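Local coordinates for protein argonaute (Aquifex aeolicus, PDB 1YVU) that uses short single-stranded DNA guides to find complementary RNA targets and cleaves them with a metal-dependent RNase H-like PIWI domain, at residues A[4-15]-A[301-312]. Residues are numbered along the deposited sequence; the frame is centred on the assembly and turned at random.
Sequences EALLNLYRIEYR and YGWYISPEEERA
E13 and Y304 form the hydrogen-bonded pair at the heart of an antiparallel two-strand pairing, in which strand 9-14 of the N-terminal domain runs at 170° to strand 303-305 of linker L2, 4.7 Å from it axis to axis. The case illustrates how a sheet can tie together parts of a chain nearly three hundred residues apart: 303-305 forms the rim of a five-stranded antiparallel sheet, with 153-165 of linker L1 on the far side of 9-14. E13 N gives to Y304 O at 2.8 Å and Y304 N returns a bond to E13 O, while R15 N reaches the carbonyl of G302, which closes the preceding helix in a Schellman motif. After S306 N bonds to R11 O, linker L2 loops away from 4-15 through P307 and E308, and a short, weakly bonded second pairing follows, in which L6 faces R311 and A312 N donates to A5 O.

Side chains of I12, Y14, W303 and I305 share the face covered by helix 94-107. Y14 lays its ring over the indole of W303 in an offset stack, centroid to five-membered-ring centroid 4.3 Å and planes 24° apart; its first torsion turns CG away from the backbone N, and its CB sits above the six-membered ring in a CH-pi contact. I12 crosses at a slant, CD1 3.7 Å from W303 CZ3. F101 and F104 meet the same indole edge-to-face.

Beside the loop, E309 lies alongside the buried Y10 ring. Its carboxylate has two polar partners: OE1 pairs with R288 of helix 280-299, and Y10 OH donates to OE2 at 2.6 Å, approaching from the anti side and 27° out of the carboxylate plane.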
loop_
_atom_site.group_PDB
_atom_site.type_symbol
_atom_site.label_atom_id
_atom_site.label_comp_id
_atom_site.label_asym_id
_atom_site.label_seq_id
_atom_site.Cartn_x
_atom_site.Cartn_y
_atom_site.Cartn_z
ATOM N N GLU A 4 -20.762 0.869 -18.638
ATOM C CA GLU A 4 -21.136 0.473 -17.248
ATOM C C GLU A 4 -19.837 0.190 -16.492
ATOM O O GLU A 4 -19.582 -0.954 -16.093
ATOM C CB GLU A 4 -22.026 -0.787 -17.286
ATOM C CG GLU A 4 -23.229 -0.721 -18.272
ATOM C CD GLU A 4 -23.981 -2.057 -18.431
ATOM O OE1 GLU A 4 -24.006 -2.857 -17.460
ATOM O OE2 GLU A 4 -24.555 -2.299 -19.530
ATOM N N ALA A 5 -19.003 1.230 -16.361
ATOM C CA ALA A 5 -17.681 1.215 -15.677
ATOM C C ALA A 5 -16.498 0.448 -16.311
ATOM O O ALA A 5 -16.422 -0.789 -16.232
ATOM C CB ALA A 5 -17.829 0.852 -14.207
ATOM N N LEU A 6 -15.555 1.205 -16.886
ATOM C CA LEU A 6 -14.389 0.640 -17.558
ATOM C C LEU A 6 -13.177 0.476 -16.658
ATOM O O LEU A 6 -13.045 1.191 -15.676
ATOM C CB LEU A 6 -13.989 1.508 -18.752
ATOM C CG LEU A 6 -14.981 1.835 -19.848
ATOM C CD1 LEU A 6 -14.220 2.486 -20.986
ATOM C CD2 LEU A 6 -15.618 0.601 -20.332
ATOM N N LEU A 7 -12.309 -0.485 -17.010
ATOM C CA LEU A 7 -11.072 -0.779 -16.285
ATOM C C LEU A 7 -9.892 -1.005 -17.236
ATOM O O LEU A 7 -10.080 -1.511 -18.358
ATOM C CB LEU A 7 -11.187 -2.054 -15.448
ATOM C CG LEU A 7 -12.068 -2.252 -14.217
ATOM C CD1 LEU A 7 -13.242 -3.127 -14.604
ATOM C CD2 LEU A 7 -11.331 -2.918 -13.096
ATOM N N ASN A 8 -8.684 -0.822 -16.664
ATOM C CA ASN A 8 -7.341 -0.993 -17.266
ATOM C C ASN A 8 -7.092 -2.413 -17.719
ATOM O O ASN A 8 -5.924 -2.845 -17.742
ATOM C CB ASN A 8 -6.263 -0.845 -16.184
ATOM C CG ASN A 8 -6.151 0.508 -15.633
ATOM O OD1 ASN A 8 -5.384 1.326 -16.129
ATOM N ND2 ASN A 8 -6.856 0.745 -14.550
ATOM N N LEU A 9 -8.154 -3.187 -17.933
ATOM C CA LEU A 9 -8.016 -4.596 -18.313
ATOM C C LEU A 9 -8.401 -4.868 -19.736
ATOM O O LEU A 9 -9.455 -4.456 -20.163
ATOM C CB LEU A 9 -8.833 -5.473 -17.369
ATOM C CG LEU A 9 -8.535 -5.297 -15.875
ATOM C CD1 LEU A 9 -9.664 -5.781 -15.026
ATOM C CD2 LEU A 9 -7.262 -5.977 -15.534
ATOM N N TYR A 10 -7.516 -5.518 -20.480
ATOM C CA TYR A 10 -7.758 -5.828 -21.882
ATOM C C TYR A 10 -7.383 -7.274 -22.162
ATOM O O TYR A 10 -6.254 -7.675 -21.841
ATOM C CB TYR A 10 -6.852 -4.971 -22.762
ATOM C CG TYR A 10 -6.930 -3.496 -22.526
ATOM C CD1 TYR A 10 -6.102 -2.869 -21.560
ATOM C CD2 TYR A 10 -7.867 -2.718 -23.222
ATOM C CE1 TYR A 10 -6.236 -1.474 -21.284
ATOM C CE2 TYR A 10 -8.001 -1.338 -22.974
ATOM C CZ TYR A 10 -7.196 -0.721 -21.995
ATOM O OH TYR A 10 -7.409 0.605 -21.693
ATOM N N ARG A 11 -8.266 -8.011 -22.864
ATOM C CA ARG A 11 -8.026 -9.419 -23.223
ATOM C C ARG A 11 -6.793 -9.497 -24.064
ATOM O O ARG A 11 -6.667 -8.778 -25.032
ATOM C CB ARG A 11 -9.186 -10.054 -23.991
ATOM C CG ARG A 11 -10.373 -10.331 -23.117
ATOM C CD ARG A 11 -11.420 -11.265 -23.723
ATOM N NE ARG A 11 -12.438 -11.605 -22.714
ATOM C CZ ARG A 11 -13.680 -12.023 -22.967
ATOM N NH1 ARG A 11 -14.101 -12.174 -24.218
ATOM N NH2 ARG A 11 -14.511 -12.269 -21.953
ATOM N N ILE A 12 -5.816 -10.226 -23.550
ATOM C CA ILE A 12 -4.556 -10.435 -24.229
ATOM C C ILE A 12 -4.493 -11.889 -24.727
ATOM O O ILE A 12 -5.023 -12.812 -24.100
ATOM C CB ILE A 12 -3.330 -9.992 -23.339
ATOM C CG1 ILE A 12 -2.032 -10.113 -24.116
ATOM C CG2 ILE A 12 -3.247 -10.771 -22.028
ATOM C CD1 ILE A 12 -0.907 -9.417 -23.472
ATOM N N GLU A 13 -3.895 -12.070 -25.894
ATOM C CA GLU A 13 -3.786 -13.379 -26.508
ATOM C C GLU A 13 -2.455 -13.551 -27.222
ATOM O O GLU A 13 -1.871 -12.576 -27.703
ATOM C CB GLU A 13 -4.942 -13.575 -27.498
ATOM C CG GLU A 13 -6.147 -14.285 -26.901
ATOM C CD GLU A 13 -7.483 -13.800 -27.433
ATOM O OE1 GLU A 13 -7.601 -13.434 -28.618
ATOM O OE2 GLU A 13 -8.445 -13.811 -26.645
ATOM N N TYR A 14 -1.954 -14.786 -27.209
ATOM C CA TYR A 14 -0.703 -15.149 -27.874
ATOM C C TYR A 14 -0.903 -16.409 -28.757
ATOM O O TYR A 14 -1.200 -17.508 -28.262
ATOM C CB TYR A 14 0.421 -15.357 -26.853
ATOM C CG TYR A 14 1.800 -15.523 -27.463
ATOM C CD1 TYR A 14 2.269 -14.639 -28.452
ATOM C CD2 TYR A 14 2.643 -16.566 -27.056
ATOM C CE1 TYR A 14 3.540 -14.786 -29.030
ATOM C CE2 TYR A 14 3.930 -16.729 -27.628
ATOM C CZ TYR A 14 4.372 -15.836 -28.622
ATOM O OH TYR A 14 5.589 -16.036 -29.267
ATOM N N ARG A 15 -0.764 -16.212 -30.069
ATOM C CA ARG A 15 -0.900 -17.267 -31.085
ATOM C C ARG A 15 0.322 -17.123 -32.047
ATOM O O ARG A 15 0.141 -16.727 -33.208
ATOM C CB ARG A 15 -2.208 -17.075 -31.889
ATOM C CG ARG A 15 -3.495 -16.940 -31.087
ATOM C CD ARG A 15 -4.696 -16.729 -32.023
ATOM N NE ARG A 15 -5.833 -15.963 -31.477
ATOM C CZ ARG A 15 -6.601 -16.327 -30.451
ATOM N NH1 ARG A 15 -6.367 -17.447 -29.782
ATOM N NH2 ARG A 15 -7.689 -15.629 -30.169
ATOM N N TYR A 301 4.721 -10.755 -33.861
ATOM C CA TYR A 301 5.314 -11.732 -32.951
ATOM C C TYR A 301 4.276 -12.695 -32.411
ATOM O O TYR A 301 4.601 -13.661 -31.712
ATOM C CB TYR A 301 6.086 -10.995 -31.856
ATOM C CG TYR A 301 7.245 -10.208 -32.447
ATOM C CD1 TYR A 301 7.059 -8.901 -32.937
ATOM C CD2 TYR A 301 8.517 -10.809 -32.632
ATOM C CE1 TYR A 301 8.104 -8.208 -33.616
ATOM C CE2 TYR A 301 9.578 -10.117 -33.311
ATOM C CZ TYR A 301 9.354 -8.826 -33.805
ATOM O OH TYR A 301 10.329 -8.192 -34.542
ATOM N N GLY A 302 3.036 -12.454 -32.838
ATOM C CA GLY A 302 1.891 -13.273 -32.470
ATOM C C GLY A 302 1.010 -12.787 -31.333
ATOM O O GLY A 302 0.164 -13.545 -30.856
ATOM N N TRP A 303 1.166 -11.525 -30.929
ATOM C CA TRP A 303 0.395 -10.950 -29.823
ATOM C C TRP A 303 -0.813 -10.097 -30.185
ATOM O O TRP A 303 -0.725 -9.199 -31.023
ATOM C CB TRP A 303 1.294 -10.091 -28.938
ATOM C CG TRP A 303 2.282 -10.824 -28.140
ATOM C CD1 TRP A 303 3.571 -11.050 -28.474
ATOM C CD2 TRP A 303 2.086 -11.420 -26.834
ATOM N NE1 TRP A 303 4.208 -11.738 -27.467
ATOM C CE2 TRP A 303 3.330 -11.976 -26.446
ATOM C CE3 TRP A 303 0.979 -11.524 -25.953
ATOM C CZ2 TRP A 303 3.512 -12.653 -25.215
ATOM C CZ3 TRP A 303 1.159 -12.215 -24.705
ATOM C CH2 TRP A 303 2.432 -12.764 -24.364
ATOM N N TYR A 304 -1.914 -10.340 -29.477
ATOM C CA TYR A 304 -3.143 -9.583 -29.648
ATOM C C TYR A 304 -3.504 -9.032 -28.291
ATOM O O TYR A 304 -3.323 -9.701 -27.272
ATOM C CB TYR A 304 -4.292 -10.464 -30.108
ATOM C CG TYR A 304 -5.594 -9.716 -30.283
ATOM C CD1 TYR A 304 -5.782 -8.877 -31.400
ATOM C CD2 TYR A 304 -6.667 -9.874 -29.364
ATOM C CE1 TYR A 304 -7.000 -8.211 -31.622
ATOM C CE2 TYR A 304 -7.913 -9.201 -29.570
ATOM C CZ TYR A 304 -8.061 -8.371 -30.712
ATOM O OH TYR A 304 -9.240 -7.700 -30.963
ATOM N N ILE A 305 -3.990 -7.794 -28.305
ATOM C CA ILE A 305 -4.441 -7.088 -27.124
ATOM C C ILE A 305 -5.745 -6.429 -27.573
ATOM O O ILE A 305 -5.790 -5.753 -28.615
ATOM C CB ILE A 305 -3.419 -5.991 -26.628
ATOM C CG1 ILE A 305 -2.016 -6.593 -26.363
ATOM C CG2 ILE A 305 -3.931 -5.361 -25.305
ATOM C CD1 ILE A 305 -0.933 -5.600 -25.994
ATOM N N SER A 306 -6.808 -6.659 -26.801
ATOM C CA SER A 306 -8.116 -6.096 -27.072
ATOM C C SER A 306 -8.100 -4.558 -26.909
ATOM O O SER A 306 -7.490 -4.035 -25.969
ATOM C CB SER A 306 -9.150 -6.709 -26.107
ATOM O OG SER A 306 -10.495 -6.501 -26.546
ATOM N N PRO A 307 -8.642 -3.812 -27.911
ATOM C CA PRO A 307 -8.705 -2.334 -27.873
ATOM C C PRO A 307 -9.761 -1.883 -26.854
ATOM O O PRO A 307 -9.754 -0.744 -26.385
ATOM C CB PRO A 307 -9.163 -1.987 -29.290
ATOM C CG PRO A 307 -8.564 -3.092 -30.112
ATOM C CD PRO A 307 -8.931 -4.290 -29.280
ATOM N N GLU A 308 -10.638 -2.822 -26.516
ATOM C CA GLU A 308 -11.727 -2.614 -25.591
ATOM C C GLU A 308 -11.472 -3.047 -24.129
ATOM O O GLU A 308 -11.134 -4.209 -23.838
ATOM C CB GLU A 308 -12.993 -3.271 -26.153
ATOM C CG GLU A 308 -13.554 -2.566 -27.396
ATOM C CD GLU A 308 -15.036 -2.249 -27.290
ATOM O OE1 GLU A 308 -15.856 -3.196 -27.371
ATOM O OE2 GLU A 308 -15.385 -1.059 -27.123
ATOM N N GLU A 309 -11.698 -2.093 -23.215
ATOM C CA GLU A 309 -11.549 -2.258 -21.772
ATOM C C GLU A 309 -12.519 -3.290 -21.285
ATOM O O GLU A 309 -13.504 -3.551 -21.960
ATOM C CB GLU A 309 -11.882 -0.953 -21.054
ATOM C CG GLU A 309 -10.837 0.160 -21.129
ATOM C CD GLU A 309 -10.712 0.857 -22.485
ATOM O OE1 GLU A 309 -11.661 0.822 -23.318
ATOM O OE2 GLU A 309 -9.636 1.463 -22.700
ATOM N N GLU A 310 -12.235 -3.901 -20.139
ATOM C CA GLU A 310 -13.154 -4.877 -19.592
ATOM C C GLU A 310 -14.059 -4.094 -18.662
ATOM O O GLU A 310 -13.601 -3.239 -17.894
ATOM C CB GLU A 310 -12.428 -6.001 -18.858
ATOM C CG GLU A 310 -11.576 -6.923 -19.750
ATOM C CD GLU A 310 -12.374 -7.806 -20.732
ATOM O OE1 GLU A 310 -13.135 -8.698 -20.264
ATOM O OE2 GLU A 310 -12.205 -7.625 -21.973
ATOM N N ARG A 311 -15.361 -4.286 -18.853
ATOM C CA ARG A 311 -16.367 -3.607 -18.055
ATOM C C ARG A 311 -16.604 -4.346 -16.766
ATOM O O ARG A 311 -16.468 -5.570 -16.721
ATOM C CB ARG A 311 -17.669 -3.492 -18.841
ATOM C CG ARG A 311 -17.663 -2.357 -19.851
ATOM C CD ARG A 311 -17.705 -2.821 -21.310
ATOM N NE ARG A 311 -16.801 -2.037 -22.159
ATOM C CZ ARG A 311 -17.169 -1.089 -23.022
ATOM N NH1 ARG A 311 -18.451 -0.761 -23.185
ATOM N NH2 ARG A 311 -16.228 -0.438 -23.705
ATOM N N ALA A 312 -16.947 -3.593 -15.723
ATOM C CA ALA A 312 -17.243 -4.149 -14.395
ATOM C C ALA A 312 -18.503 -4.986 -14.432
ATOM O O ALA A 312 -19.329 -4.808 -15.325
ATOM C CB ALA A 312 -17.421 -3.036 -13.393
#